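Local coordinates for protein tannase (Lactobacillus plantarum, PDB 3WA7) that hydrolyses the galloyl ester bonds of tannins, as a tannin acylhydrolase built on the alpha/beta-hydrolase fold, at residues A[17-22]-A[98-103]; A[104-109]-A[462-467]; A[227-232]-A[243-248]; A[306-311]-A[320-325]; A[340-345]-A[418-423]. One frame throughout, in Å; residues are numbered along the deposited sequence.

Interaction 1. Residues A[17-22]-A[98-103]; sequences VQVAGQ and IQQALK
Val19 sets its two methyls apart by its first torsion. With chi1 at 177°, CG1 lies opposite the backbone N and meets Gln100 and Lys103, while CG2 lies beside that N and meets Gln99. Gln100 starts by pointing away from the strand. A bend at chi2 (-58°) swings its amide back, and Gln100 NE2 comes to 3.0 Å from Val19 CG1. That is unusually short, so the exact place of this amide is doubtful. Gln99 runs out extended. Its CB and OE1 lie along Val19 CG2, with OE1 3.9 Å from that methyl, and its CG is 4.2 Å from Val17 CG2. The strand belongs to the N-terminal edge of the central sheet, where 13-19 is an outermost strand. The axes of residues 17-19 and 98-103 cross at 85°, nearly perpendicular. A type I' turn from Val19 to Gln22 leads into strand 22-33, making a beta hairpin. Gln22, which closes the turn, is extended and meets Lys103 at about a right angle, with Gln22 NE2 3.5 Å from Lys103 CE. Polar linkage between the segments runs through water. One water molecule donates to Gln18 O at 2.8 Å and to Gln99 OE1 at 2.7 Å. The other end of the Gln99 amide is also used: NE2 is hydrogen-bonded to Pro86 O.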
# COMPACT_ATOMS: atom_id res chain seq x y z
N VAL A 17 -21.97 10.98 -13.67
CA VAL A 17 -22.38 10.20 -12.51
C VAL A 17 -22.94 11.17 -11.48
O VAL A 17 -22.44 12.28 -11.34
CB VAL A 17 -21.21 9.42 -11.88
CG1 VAL A 17 -20.71 8.37 -12.84
CG2 VAL A 17 -20.09 10.37 -11.49
N GLN A 18 -23.99 10.75 -10.78
CA GLN A 18 -24.60 11.60 -9.77
C GLN A 18 -23.89 11.42 -8.43
O GLN A 18 -23.87 10.33 -7.87
CB GLN A 18 -26.09 11.25 -9.63
CG GLN A 18 -26.88 11.45 -10.91
CD GLN A 18 -26.91 12.90 -11.35
OE1 GLN A 18 -27.22 13.20 -12.51
NE2 GLN A 18 -26.59 13.81 -10.44
N VAL A 19 -23.30 12.51 -7.95
CA VAL A 19 -22.59 12.49 -6.68
C VAL A 19 -23.28 13.44 -5.70
O VAL A 19 -23.03 14.64 -5.71
CB VAL A 19 -21.12 12.93 -6.86
CG1 VAL A 19 -20.43 12.99 -5.51
CG2 VAL A 19 -20.40 11.97 -7.78
N ALA A 20 -24.14 12.88 -4.86
CA ALA A 20 -24.87 13.66 -3.87
C ALA A 20 -25.78 14.68 -4.55
O ALA A 20 -25.63 15.88 -4.36
CB ALA A 20 -23.89 14.37 -2.94
N GLY A 21 -26.72 14.17 -5.35
CA GLY A 21 -27.64 15.05 -6.05
C GLY A 21 -27.01 15.90 -7.13
O GLY A 21 -27.72 16.49 -7.95
N GLN A 22 -25.68 15.97 -7.14
CA GLN A 22 -24.96 16.77 -8.13
C GLN A 22 -24.38 15.90 -9.24
O GLN A 22 -23.76 14.87 -8.97
CB GLN A 22 -23.84 17.56 -7.45
CG GLN A 22 -23.05 18.45 -8.40
CD GLN A 22 -22.00 19.28 -7.68
OE1 GLN A 22 -22.31 20.07 -6.80
NE2 GLN A 22 -20.74 19.10 -8.07
N ILE A 98 -12.71 7.72 -7.14
CA ILE A 98 -12.54 8.29 -8.48
C ILE A 98 -13.63 9.34 -8.72
O ILE A 98 -13.37 10.40 -9.28
CB ILE A 98 -12.61 7.20 -9.57
CG1 ILE A 98 -11.46 6.21 -9.39
CG2 ILE A 98 -12.54 7.84 -10.95
CD1 ILE A 98 -11.44 5.07 -10.41
N GLN A 99 -14.85 9.03 -8.29
CA GLN A 99 -15.95 9.97 -8.45
C GLN A 99 -15.60 11.30 -7.77
O GLN A 99 -15.71 12.37 -8.38
CB GLN A 99 -17.23 9.40 -7.83
CG GLN A 99 -17.83 8.24 -8.61
CD GLN A 99 -19.03 7.65 -7.91
OE1 GLN A 99 -19.59 8.25 -7.00
NE2 GLN A 99 -19.44 6.46 -8.34
N GLN A 100 -15.18 11.22 -6.52
CA GLN A 100 -14.82 12.42 -5.76
C GLN A 100 -13.60 13.13 -6.34
O GLN A 100 -13.51 14.36 -6.29
CB GLN A 100 -14.56 12.04 -4.30
CG GLN A 100 -15.79 11.57 -3.54
CD GLN A 100 -16.90 12.61 -3.53
OE1 GLN A 100 -16.66 13.79 -3.28
NE2 GLN A 100 -18.12 12.17 -3.81
N ALA A 101 -12.67 12.36 -6.89
CA ALA A 101 -11.47 12.92 -7.48
C ALA A 101 -11.81 13.77 -8.70
O ALA A 101 -11.27 14.85 -8.90
CB ALA A 101 -10.50 11.80 -7.86
N LEU A 102 -12.73 13.26 -9.52
CA LEU A 102 -13.15 13.98 -10.72
C LEU A 102 -13.84 15.28 -10.32
O LEU A 102 -13.62 16.33 -10.93
CB LEU A 102 -14.11 13.11 -11.54
CG LEU A 102 -13.43 11.91 -12.21
CD1 LEU A 102 -14.48 10.97 -12.79
CD2 LEU A 102 -12.48 12.41 -13.30
N LYS A 103 -14.66 15.20 -9.28
CA LYS A 103 -15.38 16.36 -8.76
C LYS A 103 -14.38 17.40 -8.25
O LYS A 103 -14.62 18.60 -8.33
CB LYS A 103 -16.31 15.91 -7.63
CG LYS A 103 -17.16 17.02 -7.02
CD LYS A 103 -18.13 16.45 -6.00
CE LYS A 103 -19.02 17.53 -5.40
NZ LYS A 103 -18.22 18.55 -4.65
O HOH W 1 -22.26 8.46 -6.60

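Interaction 2. Residues A[104-109]-A[462-467]; sequences RGYVVV and SWIDGL
Across this contact Asp465 OD2 takes Arg104 as donor and Asp465 OD1 takes Tyr106. Asp465 OD2 accepts from Arg104 NE at 2.8 Å and from Arg104 NH2 at 3.0 Å. This is a side-on salt bridge in which both nitrogens converge on one atom. NE comes in on the syn side of OD2, and NH2 reaches it from the same face, further above the carboxylate plane. The guanidinium and carboxylate planes are 31° apart. Asn60 ND2 is a further donor to OD2. Asp465 OD1 accepts from Tyr106 OH at 2.8 Å, with the hydroxyl well above the carboxylate plane. Tyr62 OH also bonds to OD1, so both oxygens have more than one partner and the carboxylate is unlikely to turn. The positive guanidinium probably favours the ionised form of Asp465. Tyr106 is buried, and its hydroxyl is satisfied by this bond. Its ring stands at 78° to the carboxylate. Tyr106 CZ lies 3.6 Å from Ile464 CG2, and Tyr106 CE1 is 3.8 Å from Ile464 CD1. Arg104 CB sits over the centre of one ring face, and Phe461 meets the ring edge-to-face. Gly105, with positive phi, ends helix 95-103 in a Schellman motif and turns the chain toward strand 107-111. The bonds of Asp465 to Arg104 and Tyr106 join helix 457-468 to this helix-to-strand connection, in keeping with the layered alpha/beta-hydrolase fold.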
# COMPACT_ATOMS: atom_id res chain seq x y z
N ARG A 104 -13.25 16.91 -7.74
CA ARG A 104 -12.20 17.77 -7.19
C ARG A 104 -11.30 18.36 -8.28
O ARG A 104 -10.43 19.19 -7.99
CB ARG A 104 -11.34 16.96 -6.21
CG ARG A 104 -10.44 17.80 -5.33
CD ARG A 104 -11.21 18.40 -4.16
NE ARG A 104 -10.31 18.97 -3.16
CZ ARG A 104 -10.61 19.08 -1.87
NH1 ARG A 104 -11.79 18.66 -1.42
NH2 ARG A 104 -9.73 19.59 -1.02
N GLY A 105 -11.49 17.92 -9.52
CA GLY A 105 -10.70 18.44 -10.62
C GLY A 105 -9.47 17.62 -11.00
O GLY A 105 -8.63 18.08 -11.78
N TYR A 106 -9.35 16.42 -10.45
CA TYR A 106 -8.21 15.57 -10.76
C TYR A 106 -8.47 14.70 -11.98
O TYR A 106 -9.60 14.28 -12.22
CB TYR A 106 -7.90 14.61 -9.61
CG TYR A 106 -7.67 15.25 -8.26
CD1 TYR A 106 -7.78 14.49 -7.10
CD2 TYR A 106 -7.35 16.60 -8.13
CE1 TYR A 106 -7.59 15.05 -5.84
CE2 TYR A 106 -7.16 17.18 -6.88
CZ TYR A 106 -7.28 16.40 -5.74
OH TYR A 106 -7.10 16.95 -4.49
N VAL A 107 -7.42 14.46 -12.76
CA VAL A 107 -7.53 13.56 -13.89
C VAL A 107 -7.20 12.22 -13.22
O VAL A 107 -6.38 12.17 -12.30
CB VAL A 107 -6.48 13.87 -14.98
CG1 VAL A 107 -6.32 12.68 -15.93
CG2 VAL A 107 -6.93 15.09 -15.78
N VAL A 108 -7.86 11.15 -13.64
CA VAL A 108 -7.60 9.85 -13.04
C VAL A 108 -7.22 8.80 -14.07
O VAL A 108 -7.93 8.60 -15.06
CB VAL A 108 -8.84 9.33 -12.25
CG1 VAL A 108 -8.53 7.97 -11.62
CG2 VAL A 108 -9.24 10.33 -11.18
N VAL A 109 -6.09 8.15 -13.85
CA VAL A 109 -5.65 7.08 -14.74
C VAL A 109 -5.59 5.85 -13.85
O VAL A 109 -4.75 5.75 -12.96
CB VAL A 109 -4.27 7.38 -15.36
CG1 VAL A 109 -3.82 6.19 -16.22
CG2 VAL A 109 -4.36 8.63 -16.24
N SER A 462 -7.24 17.47 0.50
CA SER A 462 -6.74 18.72 1.05
C SER A 462 -5.22 18.70 0.97
O SER A 462 -4.58 19.71 0.66
CB SER A 462 -7.19 18.89 2.50
OG SER A 462 -6.63 20.06 3.07
N TRP A 463 -4.64 17.54 1.26
CA TRP A 463 -3.19 17.36 1.20
C TRP A 463 -2.72 17.52 -0.24
O TRP A 463 -1.74 18.21 -0.51
CB TRP A 463 -2.81 15.97 1.73
CG TRP A 463 -1.35 15.60 1.59
CD1 TRP A 463 -0.31 16.10 2.32
CD2 TRP A 463 -0.79 14.65 0.69
NE1 TRP A 463 0.87 15.51 1.92
CE2 TRP A 463 0.60 14.61 0.92
CE3 TRP A 463 -1.33 13.81 -0.30
CZ2 TRP A 463 1.47 13.77 0.21
CZ3 TRP A 463 -0.47 12.98 -1.02
CH2 TRP A 463 0.92 12.97 -0.75
N ILE A 464 -3.42 16.88 -1.17
CA ILE A 464 -3.05 16.98 -2.58
C ILE A 464 -3.10 18.43 -3.07
O ILE A 464 -2.15 18.92 -3.68
CB ILE A 464 -3.97 16.10 -3.46
CG1 ILE A 464 -3.69 14.62 -3.17
CG2 ILE A 464 -3.74 16.42 -4.94
CD1 ILE A 464 -4.53 13.66 -3.99
N ASP A 465 -4.20 19.12 -2.78
CA ASP A 465 -4.34 20.51 -3.20
C ASP A 465 -3.27 21.39 -2.57
O ASP A 465 -2.80 22.35 -3.18
CB ASP A 465 -5.73 21.05 -2.85
CG ASP A 465 -6.83 20.38 -3.66
OD1 ASP A 465 -6.51 19.70 -4.65
OD2 ASP A 465 -8.02 20.56 -3.31
N GLY A 466 -2.88 21.06 -1.34
CA GLY A 466 -1.85 21.83 -0.67
C GLY A 466 -0.53 21.73 -1.41
O GLY A 466 0.20 22.71 -1.55
N LEU A 467 -0.22 20.53 -1.89
CA LEU A 467 1.01 20.28 -2.63
C LEU A 467 1.02 20.92 -4.01
O LEU A 467 2.04 21.46 -4.46
CB LEU A 467 1.24 18.77 -2.81
CG LEU A 467 1.51 17.87 -1.61
CD1 LEU A 467 1.54 16.42 -2.08
CD2 LEU A 467 2.83 18.24 -0.96

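Interaction 3. Residues A[227-232]-A[243-248]; sequences HRYQPV and FEPVSG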
# COMPACT_ATOMS: atom_id res chain seq x y z
N HIS A 227 -7.23 -14.41 15.79
CA HIS A 227 -8.59 -14.34 15.28
C HIS A 227 -8.63 -13.59 13.96
O HIS A 227 -8.08 -12.49 13.85
CB HIS A 227 -9.47 -13.60 16.29
CG HIS A 227 -9.37 -14.14 17.68
ND1 HIS A 227 -10.15 -15.18 18.14
CD2 HIS A 227 -8.53 -13.82 18.70
CE1 HIS A 227 -9.79 -15.49 19.37
NE2 HIS A 227 -8.81 -14.68 19.74
N ARG A 228 -9.27 -14.17 12.95
CA ARG A 228 -9.38 -13.51 11.65
C ARG A 228 -10.59 -14.04 10.90
O ARG A 228 -11.34 -14.87 11.41
CB ARG A 228 -8.11 -13.75 10.83
CG ARG A 228 -7.88 -15.19 10.42
CD ARG A 228 -6.44 -15.43 9.98
NE ARG A 228 -6.06 -14.66 8.80
CZ ARG A 228 -4.83 -14.62 8.30
NH1 ARG A 228 -3.85 -15.30 8.88
NH2 ARG A 228 -4.57 -13.90 7.21
N TYR A 229 -10.79 -13.55 9.69
CA TYR A 229 -11.88 -14.00 8.85
C TYR A 229 -11.28 -14.49 7.54
O TYR A 229 -10.51 -13.77 6.90
CB TYR A 229 -12.88 -12.86 8.56
CG TYR A 229 -13.72 -12.47 9.76
CD1 TYR A 229 -13.21 -11.61 10.74
CD2 TYR A 229 -15.00 -12.98 9.93
CE1 TYR A 229 -13.97 -11.28 11.86
CE2 TYR A 229 -15.77 -12.65 11.05
CZ TYR A 229 -15.24 -11.80 12.01
OH TYR A 229 -15.98 -11.48 13.13
N GLN A 230 -11.60 -15.72 7.16
CA GLN A 230 -11.07 -16.27 5.92
C GLN A 230 -12.15 -16.33 4.85
O GLN A 230 -13.27 -16.76 5.11
CB GLN A 230 -10.49 -17.67 6.14
CG GLN A 230 -11.52 -18.74 6.42
CD GLN A 230 -10.94 -20.14 6.31
OE1 GLN A 230 -10.01 -20.50 7.04
NE2 GLN A 230 -11.49 -20.94 5.40
N PRO A 231 -11.83 -15.88 3.63
CA PRO A 231 -12.80 -15.91 2.54
C PRO A 231 -13.20 -17.33 2.20
O PRO A 231 -12.39 -18.25 2.27
CB PRO A 231 -12.06 -15.21 1.41
CG PRO A 231 -10.63 -15.57 1.67
CD PRO A 231 -10.53 -15.37 3.16
N VAL A 232 -14.47 -17.52 1.84
CA VAL A 232 -14.97 -18.84 1.48
C VAL A 232 -15.79 -18.73 0.20
O VAL A 232 -15.93 -17.65 -0.37
CB VAL A 232 -15.85 -19.44 2.60
CG1 VAL A 232 -15.01 -19.62 3.86
CG2 VAL A 232 -17.04 -18.54 2.88
N PHE A 243 -17.18 -14.30 4.11
CA PHE A 243 -16.16 -14.63 5.09
C PHE A 243 -16.70 -15.44 6.25
O PHE A 243 -17.88 -15.37 6.59
CB PHE A 243 -15.51 -13.35 5.65
CG PHE A 243 -14.66 -12.61 4.67
CD1 PHE A 243 -15.24 -11.74 3.75
CD2 PHE A 243 -13.28 -12.79 4.65
CE1 PHE A 243 -14.45 -11.05 2.83
CE2 PHE A 243 -12.48 -12.10 3.74
CZ PHE A 243 -13.07 -11.23 2.82
N GLU A 244 -15.82 -16.23 6.84
CA GLU A 244 -16.16 -17.05 7.99
C GLU A 244 -15.10 -16.82 9.05
O GLU A 244 -13.91 -16.81 8.75
CB GLU A 244 -16.20 -18.53 7.61
CG GLU A 244 -17.50 -18.95 6.93
CD GLU A 244 -17.51 -20.42 6.56
OE1 GLU A 244 -17.08 -21.24 7.40
OE2 GLU A 244 -17.96 -20.75 5.45
N PRO A 245 -15.52 -16.60 10.30
CA PRO A 245 -14.57 -16.36 11.39
C PRO A 245 -13.75 -17.61 11.68
O PRO A 245 -14.28 -18.73 11.70
CB PRO A 245 -15.46 -15.97 12.55
CG PRO A 245 -16.69 -16.79 12.31
CD PRO A 245 -16.91 -16.61 10.82
N VAL A 246 -12.46 -17.42 11.90
CA VAL A 246 -11.56 -18.53 12.20
C VAL A 246 -10.60 -18.08 13.29
O VAL A 246 -10.21 -16.92 13.35
CB VAL A 246 -10.76 -18.97 10.96
CG1 VAL A 246 -11.71 -19.54 9.91
CG2 VAL A 246 -9.99 -17.79 10.39
N SER A 247 -10.24 -19.01 14.17
CA SER A 247 -9.32 -18.69 15.25
C SER A 247 -8.48 -19.90 15.61
O SER A 247 -8.74 -21.01 15.14
CB SER A 247 -10.10 -18.22 16.48
OG SER A 247 -10.93 -19.25 16.98
N GLY A 248 -7.48 -19.69 16.44
CA GLY A 248 -6.62 -20.78 16.85
C GLY A 248 -5.69 -20.38 17.97
O GLY A 248 -5.58 -19.20 18.31
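Strands 227-232 and 243-248 pair antiparallel through Arg228-Val246 and Gln230-Glu244, each pair bonded both ways between backbone N and O. They form a two-stranded beta hairpin outside the central sheet. The bond from Arg228 N to Val246 O is nearly straight, at 171° and 2.9 Å. His227, Tyr229, Pro231, Phe243, Pro245 and Ser247 share one face. There Tyr229 CE2 packs on Pro245 CB at 3.7 Å, and Phe243 CE2 lies 3.9 Å from Pro231 CD. Tyr229 O approaches the edge of the Phe243 ring. On the other face Val246 sits between Arg228 and Gln230, with Val246 CG1 3.6 Å from Gln230 CG. Near the connection between the two strands, both Val232 methyls lie 3.5 Å from Glu244 OE2 and also pack along Glu244 CG. With an alanine here, the Glu244 chain would probably lose that packing and be freer to turn. Chi1 of Arg228 (66°) places CG between its backbone N and carbonyl carbon, 3.3 Å from Val246 CG2.

Interaction 4. Residues A[306-311]-A[320-325]; sequences TAFDQG and FVVTGN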
# COMPACT_ATOMS: atom_id res chain seq x y z
N THR A 306 -6.89 12.26 19.52
CA THR A 306 -7.54 12.87 18.36
C THR A 306 -9.01 12.47 18.25
O THR A 306 -9.87 13.31 17.97
CB THR A 306 -6.80 12.49 17.07
OG1 THR A 306 -5.49 13.05 17.10
CG2 THR A 306 -7.54 13.00 15.84
N ALA A 307 -9.29 11.19 18.48
CA ALA A 307 -10.66 10.69 18.40
C ALA A 307 -11.50 11.23 19.55
O ALA A 307 -12.63 11.68 19.35
CB ALA A 307 -10.66 9.17 18.42
N PHE A 308 -10.93 11.20 20.75
CA PHE A 308 -11.62 11.69 21.94
C PHE A 308 -11.97 13.17 21.76
O PHE A 308 -13.07 13.61 22.11
CB PHE A 308 -10.71 11.49 23.16
CG PHE A 308 -11.36 11.79 24.48
CD1 PHE A 308 -12.61 11.26 24.80
CD2 PHE A 308 -10.72 12.58 25.42
CE1 PHE A 308 -13.20 11.51 26.03
CE2 PHE A 308 -11.30 12.84 26.66
CZ PHE A 308 -12.54 12.30 26.97
N ASP A 309 -11.03 13.93 21.20
CA ASP A 309 -11.22 15.36 20.97
C ASP A 309 -12.36 15.63 19.99
O ASP A 309 -12.92 16.73 19.98
CB ASP A 309 -9.94 16.00 20.41
CG ASP A 309 -8.86 16.17 21.46
OD1 ASP A 309 -9.15 16.02 22.67
OD2 ASP A 309 -7.71 16.47 21.07
N GLN A 310 -12.69 14.64 19.17
CA GLN A 310 -13.76 14.80 18.19
C GLN A 310 -15.08 14.17 18.61
O GLN A 310 -15.97 13.97 17.78
CB GLN A 310 -13.32 14.22 16.84
CG GLN A 310 -12.15 14.97 16.18
CD GLN A 310 -12.46 16.44 15.91
OE1 GLN A 310 -13.49 16.77 15.32
NE2 GLN A 310 -11.56 17.32 16.33
N GLY A 311 -15.21 13.85 19.90
CA GLY A 311 -16.45 13.27 20.40
C GLY A 311 -16.58 11.76 20.42
O GLY A 311 -17.63 11.23 20.77
N PHE A 320 -5.76 2.44 28.12
CA PHE A 320 -5.58 3.88 28.25
C PHE A 320 -5.91 4.49 29.61
O PHE A 320 -6.74 3.98 30.36
CB PHE A 320 -6.38 4.62 27.17
CG PHE A 320 -5.93 4.31 25.77
CD1 PHE A 320 -6.47 3.23 25.07
CD2 PHE A 320 -4.95 5.09 25.15
CE1 PHE A 320 -6.04 2.93 23.78
CE2 PHE A 320 -4.52 4.80 23.86
CZ PHE A 320 -5.06 3.72 23.17
N VAL A 321 -5.23 5.58 29.91
CA VAL A 321 -5.45 6.31 31.15
C VAL A 321 -5.90 7.70 30.74
O VAL A 321 -5.22 8.37 29.95
CB VAL A 321 -4.17 6.43 32.00
CG1 VAL A 321 -4.46 7.24 33.25
CG2 VAL A 321 -3.66 5.05 32.36
N VAL A 322 -7.04 8.13 31.25
CA VAL A 322 -7.57 9.45 30.92
C VAL A 322 -7.62 10.37 32.13
O VAL A 322 -8.10 9.99 33.19
CB VAL A 322 -9.00 9.34 30.34
CG1 VAL A 322 -9.57 10.73 30.10
CG2 VAL A 322 -8.97 8.55 29.04
N THR A 323 -7.10 11.58 31.95
CA THR A 323 -7.10 12.60 32.99
C THR A 323 -7.78 13.81 32.37
O THR A 323 -7.28 14.37 31.40
CB THR A 323 -5.66 12.97 33.40
OG1 THR A 323 -4.91 11.78 33.67
CG2 THR A 323 -5.67 13.84 34.65
N GLY A 324 -8.91 14.22 32.93
CA GLY A 324 -9.63 15.35 32.36
C GLY A 324 -10.02 14.99 30.94
O GLY A 324 -10.64 13.95 30.72
N ASN A 325 -9.66 15.83 29.98
CA ASN A 325 -9.97 15.55 28.57
C ASN A 325 -8.71 15.07 27.85
O ASN A 325 -8.66 15.06 26.62
CB ASN A 325 -10.49 16.80 27.86
CG ASN A 325 -11.98 17.02 28.08
OD1 ASN A 325 -12.78 16.09 28.02
ND2 ASN A 325 -12.36 18.27 28.31
O HOH W 2 -10.62 15.61 24.70
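Phe308 makes the close part of this contact with the edge of its ring. Asn325 O lies near the ring plane, 3.4 Å from Phe308 CD2, and the neighbouring CE2 is 3.6 Å from Asn325 CA. The ring edge is slightly positive, so the carbonyl oxygen is a suitable neighbour for it. The Asn325 side chain crosses the ring at about a right angle, with its amide plane turned 57° from the ring, and Asn325 OD1 is 3.8 Å from Phe308 CE2. Chi1 of Phe308 (-173°) directs the ring away from its own backbone N and over to the strand side. The helix ends just beyond it. Gly311 is the C-prime residue of a Schellman motif, with Gly311 N bonded to Phe308 O. On the other side of the contact, residues 324-325 make the turn of a small beta hairpin between strands 320-323 and 326-330. The packing is looser on the hairpin's strand, where Val322 CG1 is 4.4 Å from Phe308 CE2. Ile314 touches both of these side chains. The Asp309 side is wetter, and Asp309 and Asn325 are both exposed. Asp309 OD1 is 4.1 Å from Asn325 O, and a water molecule donates to both. Its bond to the Asn325 carbonyl oxygen is 2.8 Å long, while that to Asp309 OD1 is unusually short. Gln305 NE2 also bonds to both oxygens.

Interaction 5. Residues A[340-345]-A[418-423]; sequences TRMKAV and ADRDTS. With GOL (glycerol), chain E.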
# COMPACT_ATOMS: atom_id res chain seq x y z
N THR A 340 -6.40 -7.71 19.84
CA THR A 340 -6.23 -9.10 19.40
C THR A 340 -5.27 -9.32 18.23
O THR A 340 -5.10 -8.47 17.35
CB THR A 340 -7.57 -9.81 19.04
OG1 THR A 340 -8.04 -9.37 17.76
CG2 THR A 340 -8.63 -9.53 20.10
N ARG A 341 -4.63 -10.49 18.25
CA ARG A 341 -3.70 -10.91 17.22
C ARG A 341 -4.54 -11.47 16.07
O ARG A 341 -5.51 -12.19 16.30
CB ARG A 341 -2.77 -11.99 17.77
CG ARG A 341 -1.99 -12.76 16.70
CD ARG A 341 -1.42 -14.06 17.27
NE ARG A 341 -0.20 -13.86 18.04
CZ ARG A 341 1.02 -13.77 17.52
NH1 ARG A 341 1.19 -13.85 16.21
NH2 ARG A 341 2.07 -13.60 18.31
N MSE A 342 -4.15 -11.15 14.84
CA MSE A 342 -4.88 -11.63 13.67
C MSE A 342 -4.22 -12.85 13.04
O MSE A 342 -4.86 -13.88 12.83
CB MSE A 342 -4.96 -10.52 12.63
CG MSE A 342 -5.71 -10.91 11.37
SE MSE A 342 -5.49 -9.60 9.99
CE MSE A 342 -5.81 -10.73 8.46
N LYS A 343 -2.93 -12.73 12.75
CA LYS A 343 -2.17 -13.79 12.09
C LYS A 343 -1.34 -14.66 13.02
O LYS A 343 -0.92 -14.23 14.10
CB LYS A 343 -1.27 -13.17 11.02
CG LYS A 343 -2.04 -12.38 9.97
CD LYS A 343 -1.10 -11.66 9.01
CE LYS A 343 -1.88 -10.95 7.92
NZ LYS A 343 -0.98 -10.25 6.96
N ALA A 344 -1.09 -15.89 12.58
CA ALA A 344 -0.30 -16.85 13.34
C ALA A 344 1.19 -16.59 13.13
O ALA A 344 1.57 -15.50 12.70
CB ALA A 344 -0.65 -18.28 12.91
N VAL A 345 2.03 -17.59 13.41
CA VAL A 345 3.47 -17.43 13.29
C VAL A 345 4.14 -18.47 12.37
O VAL A 345 3.94 -19.67 12.54
CB VAL A 345 4.15 -17.53 14.68
CG1 VAL A 345 5.63 -17.21 14.58
CG2 VAL A 345 3.45 -16.60 15.66
N ALA A 418 -6.68 0.10 14.42
CA ALA A 418 -7.30 -1.20 14.67
C ALA A 418 -6.93 -2.20 13.57
O ALA A 418 -7.51 -3.28 13.48
CB ALA A 418 -8.82 -1.05 14.76
N ASP A 419 -5.94 -1.83 12.76
CA ASP A 419 -5.47 -2.67 11.66
C ASP A 419 -4.35 -3.59 12.17
O ASP A 419 -3.27 -3.11 12.51
CB ASP A 419 -4.95 -1.78 10.53
CG ASP A 419 -4.52 -2.56 9.30
OD1 ASP A 419 -4.07 -3.72 9.45
OD2 ASP A 419 -4.60 -2.01 8.19
N ARG A 420 -4.62 -4.89 12.21
CA ARG A 420 -3.65 -5.87 12.69
C ARG A 420 -3.06 -6.74 11.58
O ARG A 420 -2.48 -7.80 11.85
CB ARG A 420 -4.29 -6.79 13.73
CG ARG A 420 -5.06 -6.04 14.81
CD ARG A 420 -6.54 -6.33 14.71
NE ARG A 420 -6.85 -7.69 15.11
CZ ARG A 420 -7.41 -8.61 14.33
NH1 ARG A 420 -7.72 -8.32 13.07
NH2 ARG A 420 -7.66 -9.83 14.81
N ASP A 421 -3.19 -6.31 10.32
CA ASP A 421 -2.66 -7.09 9.21
C ASP A 421 -1.14 -7.09 9.19
O ASP A 421 -0.51 -7.98 8.62
CB ASP A 421 -3.23 -6.59 7.88
CG ASP A 421 -4.65 -7.05 7.66
OD1 ASP A 421 -5.54 -6.67 8.45
OD2 ASP A 421 -4.88 -7.83 6.71
N THR A 422 -0.55 -6.09 9.83
CA THR A 422 0.90 -6.00 9.96
C THR A 422 1.14 -5.12 11.18
O THR A 422 0.27 -4.34 11.56
CB THR A 422 1.56 -5.39 8.69
OG1 THR A 422 2.98 -5.63 8.74
CG2 THR A 422 1.31 -3.90 8.60
N SER A 423 2.30 -5.25 11.80
CA SER A 423 2.61 -4.46 12.98
C SER A 423 2.62 -2.96 12.70
O SER A 423 2.97 -2.52 11.60
CB SER A 423 3.98 -4.86 13.55
OG SER A 423 4.37 -3.96 14.57
C1 GOL E . -2.78 -8.45 4.17
O1 GOL E . -3.04 -9.16 5.39
C2 GOL E . -1.76 -9.23 3.33
O2 GOL E . -0.64 -9.57 4.15
C3 GOL E . -1.27 -8.36 2.17
O3 GOL E . -0.82 -9.21 1.11
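The Arg420 guanidinium carries Met342 on one face and Thr340 toward its edge. Met342 CB sits 3.3 Å above the guanidinium plane, offset toward the rim. At the edge, Arg420 NE donates to Thr340 O at 2.9 Å and Arg420 NH2 donates to Thr340 OG1 at 3.0 Å, a side-on grip on two atoms. Thr340 O lies 23° out of the guanidinium plane. Bends at chi2 and chi3 turn the Arg420 chain toward Thr340. NH2 also donates to His227 O. With a leucine here, Thr340 O and OG1 and His227 O would probably each be left without this donor, and the Met342 chain without its flat support. Met342 is a selenomethionine introduced for labelling. Its extended chain brings SE to 3.3 Å from Asp421 OD1. Lys343 NZ donates to Asp421 O at 2.9 Å, in the carbonyl plane on a lone pair. NZ also donates at 2.8 Å to O1 of a glycerol, probably from the crystallisation liquor, and that O1 donates to Asp421 OD2 at 2.6 Å. Asp419 OD1 accepts from Asp421 N at 2.9 Å, closing an Asx turn. Asp419 OD2 bonds to His451 ND1. Ser163, His451 and Asp419 probably form the Ser-His-Asp catalytic triad of an alpha/beta-hydrolase, with Asp419 in the loop after strand 410-414.

How the interactions relate
Interactions 1 and 2 are neighbours, with centres 14 Å apart. Helix 95-103 leads directly into strand 107-111, and Ala101 O probably bonds to Tyr106 N. Both reach the nine-stranded sheet. Interactions 3 and 5 form a second group, their centres 13 Å apart. His227 N probably bonds to Arg341 O, so the hairpin meets loop 340-345, which packs on the loop holding the likely triad aspartate. Interaction 2 lies across the chain's centre from both. Interaction 4 stands apart, its centre about 25 Å from that of interaction 5. Along the chain, 1 closes before 2 opens, and 3, 4 and 5 follow in series between the two ends of 2. The probable triad residues all fall within that span.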